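Local coordinates for OxsB protein (Bacillus megaterium, PDB 5UL3), which uses S-adenosylmethionine radical chemistry and bound cobalamin to contract the deoxyribose ring of dAMP to an oxetane aldehyde, a step in oxetanocin A biosynthesis, at residues E116-I128 / L147-Q161. Residues are numbered along the deposited sequence; the frame is centred on the assembly and turned at random.
Sequences ELPTVTLVNLCVI and LRKEQLAKVELIDMQ. With EDO (1,2-ethanediol), chain N.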
# COMPACT_ATOMS: atom_id res chain seq x y z
N GLU A 116 -4.81 -34.60 7.54
CA GLU A 116 -5.38 -33.96 8.72
C GLU A 116 -4.70 -32.59 8.90
O GLU A 116 -3.84 -32.39 9.75
CB GLU A 116 -5.21 -34.85 9.95
CG GLU A 116 -5.99 -36.16 9.83
CD GLU A 116 -6.14 -36.89 11.16
OE1 GLU A 116 -7.19 -37.55 11.36
OE2 GLU A 116 -5.23 -36.80 12.01
N LEU A 117 -5.11 -31.66 8.03
CA LEU A 117 -4.48 -30.34 8.01
C LEU A 117 -4.89 -29.54 9.25
O LEU A 117 -6.06 -29.56 9.65
CB LEU A 117 -4.88 -29.58 6.74
CG LEU A 117 -4.49 -30.21 5.40
CD1 LEU A 117 -4.84 -29.24 4.27
CD2 LEU A 117 -3.02 -30.53 5.38
N PRO A 118 -3.96 -28.81 9.86
CA PRO A 118 -4.34 -27.86 10.91
C PRO A 118 -5.12 -26.71 10.31
O PRO A 118 -5.14 -26.51 9.09
CB PRO A 118 -3.01 -27.39 11.49
CG PRO A 118 -2.05 -27.54 10.36
CD PRO A 118 -2.52 -28.73 9.53
N THR A 119 -5.81 -25.98 11.17
CA THR A 119 -6.58 -24.82 10.77
C THR A 119 -5.85 -23.56 11.23
O THR A 119 -5.40 -23.49 12.38
CB THR A 119 -7.99 -24.86 11.34
OG1 THR A 119 -8.71 -25.91 10.69
CG2 THR A 119 -8.72 -23.53 11.09
N VAL A 120 -5.74 -22.59 10.33
CA VAL A 120 -5.12 -21.31 10.60
C VAL A 120 -6.15 -20.23 10.30
O VAL A 120 -6.69 -20.19 9.19
CB VAL A 120 -3.87 -21.10 9.72
CG1 VAL A 120 -3.27 -19.73 9.95
CG2 VAL A 120 -2.83 -22.21 9.98
N THR A 121 -6.42 -19.36 11.27
CA THR A 121 -7.28 -18.20 11.04
C THR A 121 -6.41 -16.95 11.06
O THR A 121 -5.64 -16.74 12.00
CB THR A 121 -8.39 -18.09 12.10
OG1 THR A 121 -9.24 -19.24 12.00
CG2 THR A 121 -9.26 -16.86 11.83
N LEU A 122 -6.51 -16.16 9.99
CA LEU A 122 -5.76 -14.92 9.83
C LEU A 122 -6.76 -13.78 9.81
O LEU A 122 -7.73 -13.83 9.05
CB LEU A 122 -4.96 -14.90 8.53
CG LEU A 122 -3.93 -16.03 8.42
CD1 LEU A 122 -3.30 -16.03 7.04
CD2 LEU A 122 -2.86 -15.89 9.52
N VAL A 123 -6.51 -12.76 10.62
CA VAL A 123 -7.43 -11.64 10.83
C VAL A 123 -6.73 -10.35 10.43
O VAL A 123 -5.69 -10.00 11.00
CB VAL A 123 -7.89 -11.56 12.29
CG1 VAL A 123 -8.98 -10.49 12.46
CG2 VAL A 123 -8.39 -12.93 12.77
N ASN A 124 -7.29 -9.64 9.44
CA ASN A 124 -6.81 -8.31 9.10
C ASN A 124 -7.57 -7.28 9.94
O ASN A 124 -8.80 -7.20 9.84
CB ASN A 124 -7.03 -8.00 7.61
CG ASN A 124 -6.53 -6.60 7.25
OD1 ASN A 124 -5.48 -6.18 7.72
ND2 ASN A 124 -7.30 -5.87 6.44
N LEU A 125 -6.85 -6.50 10.74
CA LEU A 125 -7.51 -5.47 11.53
C LEU A 125 -7.76 -4.22 10.69
O LEU A 125 -7.12 -3.99 9.66
CB LEU A 125 -6.69 -5.10 12.77
CG LEU A 125 -6.19 -6.26 13.63
CD1 LEU A 125 -5.60 -5.76 14.94
CD2 LEU A 125 -7.29 -7.29 13.87
N CYS A 126 -8.71 -3.41 11.14
CA CYS A 126 -9.07 -2.17 10.45
C CYS A 126 -9.82 -1.28 11.42
O CYS A 126 -10.75 -1.74 12.09
CB CYS A 126 -9.94 -2.44 9.22
SG CYS A 126 -10.28 -0.94 8.19
N VAL A 127 -9.42 -0.02 11.50
CA VAL A 127 -10.22 1.01 12.16
C VAL A 127 -11.11 1.59 11.07
O VAL A 127 -10.68 2.43 10.28
CB VAL A 127 -9.34 2.08 12.81
CG1 VAL A 127 -10.19 3.10 13.56
CG2 VAL A 127 -8.33 1.44 13.76
N ILE A 128 -12.34 1.08 10.97
CA ILE A 128 -13.16 1.40 9.80
C ILE A 128 -13.58 2.87 9.77
O ILE A 128 -13.94 3.37 8.70
CB ILE A 128 -14.41 0.50 9.72
CG1 ILE A 128 -15.14 0.44 11.06
CG2 ILE A 128 -14.03 -0.89 9.22
CD1 ILE A 128 -16.34 -0.49 11.03
N LEU A 147 -0.11 -20.91 1.95
CA LEU A 147 -0.40 -22.11 2.72
C LEU A 147 -1.30 -23.07 1.95
O LEU A 147 -1.13 -24.30 2.03
CB LEU A 147 -1.06 -21.74 4.05
CG LEU A 147 -0.15 -21.00 5.03
CD1 LEU A 147 -0.95 -20.57 6.28
CD2 LEU A 147 1.07 -21.84 5.44
N ARG A 148 -2.29 -22.54 1.20
CA ARG A 148 -3.16 -23.43 0.42
C ARG A 148 -2.40 -24.10 -0.72
O ARG A 148 -2.59 -25.30 -0.98
CB ARG A 148 -4.37 -22.65 -0.12
CG ARG A 148 -5.31 -22.20 0.99
CD ARG A 148 -6.48 -21.39 0.45
NE ARG A 148 -7.43 -21.06 1.50
CZ ARG A 148 -8.36 -20.10 1.38
NH1 ARG A 148 -8.45 -19.40 0.26
NH2 ARG A 148 -9.18 -19.85 2.39
N LYS A 149 -1.54 -23.35 -1.41
CA LYS A 149 -0.82 -23.94 -2.53
C LYS A 149 0.14 -25.02 -2.05
O LYS A 149 0.27 -26.07 -2.69
CB LYS A 149 -0.06 -22.88 -3.33
CG LYS A 149 0.72 -23.47 -4.51
CD LYS A 149 1.39 -22.36 -5.35
CE LYS A 149 2.05 -22.95 -6.63
NZ LYS A 149 2.02 -21.98 -7.78
N GLU A 150 0.79 -24.80 -0.91
CA GLU A 150 1.64 -25.84 -0.32
C GLU A 150 0.83 -26.94 0.37
O GLU A 150 1.41 -27.94 0.82
CB GLU A 150 2.60 -25.21 0.68
CG GLU A 150 3.66 -24.32 0.02
CD GLU A 150 4.72 -25.12 -0.72
OE1 GLU A 150 4.91 -26.33 -0.42
OE2 GLU A 150 5.36 -24.54 -1.61
N GLN A 151 -0.49 -26.77 0.45
CA GLN A 151 -1.41 -27.68 1.12
C GLN A 151 -0.95 -27.98 2.54
O GLN A 151 -0.91 -29.12 2.99
CB GLN A 151 -1.61 -28.96 0.30
CG GLN A 151 -1.96 -28.66 -1.17
CD GLN A 151 -2.57 -29.83 -1.92
OE1 GLN A 151 -3.00 -30.82 -1.32
NE2 GLN A 151 -2.60 -29.73 -3.25
N LEU A 152 -0.62 -26.90 3.27
CA LEU A 152 -0.13 -27.01 4.63
C LEU A 152 -1.22 -26.83 5.68
O LEU A 152 -1.05 -27.32 6.80
CB LEU A 152 0.98 -25.97 4.87
CG LEU A 152 2.28 -26.19 4.09
CD1 LEU A 152 3.20 -24.98 4.25
CD2 LEU A 152 3.00 -27.46 4.52
N ALA A 153 -2.32 -26.16 5.35
CA ALA A 153 -3.33 -25.85 6.35
C ALA A 153 -4.62 -25.48 5.64
O ALA A 153 -4.62 -25.06 4.49
CB ALA A 153 -2.91 -24.68 7.26
N LYS A 154 -5.73 -25.68 6.35
CA LYS A 154 -6.97 -25.00 6.03
C LYS A 154 -6.89 -23.59 6.61
O LYS A 154 -6.58 -23.42 7.78
CB LYS A 154 -8.15 -25.76 6.61
CG LYS A 154 -8.30 -27.16 5.98
CD LYS A 154 -9.69 -27.73 6.24
CE LYS A 154 -9.62 -29.20 6.62
NZ LYS A 154 -10.93 -29.72 7.12
N VAL A 155 -7.13 -22.59 5.77
CA VAL A 155 -6.96 -21.20 6.18
C VAL A 155 -8.33 -20.53 6.16
O VAL A 155 -9.07 -20.66 5.18
CB VAL A 155 -5.97 -20.44 5.28
CG1 VAL A 155 -5.75 -19.00 5.79
CG2 VAL A 155 -4.63 -21.18 5.19
N GLU A 156 -8.65 -19.81 7.23
CA GLU A 156 -9.84 -18.98 7.30
C GLU A 156 -9.40 -17.53 7.37
O GLU A 156 -8.49 -17.20 8.13
CB GLU A 156 -10.69 -19.34 8.52
CG GLU A 156 -11.70 -18.26 8.94
CD GLU A 156 -13.15 -18.71 8.82
OE1 GLU A 156 -13.37 -19.89 8.46
OE2 GLU A 156 -14.06 -17.89 9.08
N LEU A 157 -10.04 -16.67 6.57
CA LEU A 157 -9.71 -15.25 6.48
C LEU A 157 -10.83 -14.44 7.10
O LEU A 157 -12.01 -14.66 6.77
CB LEU A 157 -9.50 -14.82 5.03
CG LEU A 157 -8.23 -15.39 4.36
CD1 LEU A 157 -8.27 -15.12 2.86
CD2 LEU A 157 -7.03 -14.72 5.02
N ILE A 158 -10.46 -13.51 7.98
CA ILE A 158 -11.38 -12.55 8.56
C ILE A 158 -10.81 -11.16 8.29
O ILE A 158 -9.62 -10.93 8.54
CB ILE A 158 -11.56 -12.76 10.07
CG1 ILE A 158 -12.02 -14.20 10.37
CG2 ILE A 158 -12.59 -11.75 10.63
CD1 ILE A 158 -12.05 -14.50 11.86
N ASP A 159 -11.65 -10.24 7.80
CA ASP A 159 -11.19 -8.91 7.42
C ASP A 159 -12.12 -7.87 8.05
O ASP A 159 -13.28 -7.76 7.66
CB ASP A 159 -11.16 -8.73 5.90
CG ASP A 159 -10.38 -7.47 5.46
OD1 ASP A 159 -10.12 -6.59 6.31
OD2 ASP A 159 -10.02 -7.37 4.27
N MET A 160 -11.60 -7.12 9.03
CA MET A 160 -12.36 -6.02 9.61
C MET A 160 -12.66 -4.91 8.61
O MET A 160 -13.52 -4.07 8.90
CB MET A 160 -11.62 -5.43 10.80
CG MET A 160 -11.53 -6.38 11.98
SD MET A 160 -10.81 -5.57 13.41
CE MET A 160 -12.20 -4.53 13.92
N GLN A 161 -12.00 -4.88 7.45
CA GLN A 161 -12.31 -3.84 6.47
C GLN A 161 -13.76 -3.90 6.02
O GLN A 161 -14.32 -2.86 5.64
CB GLN A 161 -11.44 -3.96 5.23
CG GLN A 161 -9.99 -3.61 5.38
CD GLN A 161 -9.33 -3.64 4.01
OE1 GLN A 161 -9.10 -2.61 3.39
NE2 GLN A 161 -9.08 -4.84 3.51
C1 EDO N . 8.69 -25.58 -2.74
O1 EDO N . 7.66 -24.72 -3.25
C2 EDO N . 8.17 -27.01 -2.79
O2 EDO N . 6.81 -27.05 -2.34
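Asn124 and Asp159 form the last bridge between parallel strands 119-124 and 154-159, a worked example of the beta-alpha-beta crossover through helix 138-149: the strands run 20° apart, laced by seven backbone hydrogen bonds from Lys154 N to Pro118 O through to Met160 N to Asn124 O. At their C-terminal ends Asn124 ND2 gives a hydrogen bond to Asp159 OD1 (2.9 Å) from above the carboxylate plane, while Gln161 N reaches that oxygen from the opposite face (2.8 Å), closing an Asx turn. Gln161 NE2 takes the syn lone pair of Asp159 OD2, so three donors hold the carboxylate's rotation. Packing is tight among buried residues on both faces: Val120 CG1 is anti to the backbone N (chi1 177°), which leaves CG2 facing Ala153 CB at 3.7 Å, and across the sheet Ile158 CD1 lies against Thr121 CG2 at 3.7 Å. Lys154 and Glu156, on the latter face, are looser and partly exposed, their chains running on beyond the strands; Glu156 OE2 is hydrogen-bonded to Asn172 ND2. Gln161 lines the cobalamin pocket of this Rossmann domain. Strand 154-159 is the sheet's outermost, strand 119-124 continues it to strand 180-184, and helix 166-176 packs over Thr121, Ile158 and Met160, with helix 190-205 against Leu125.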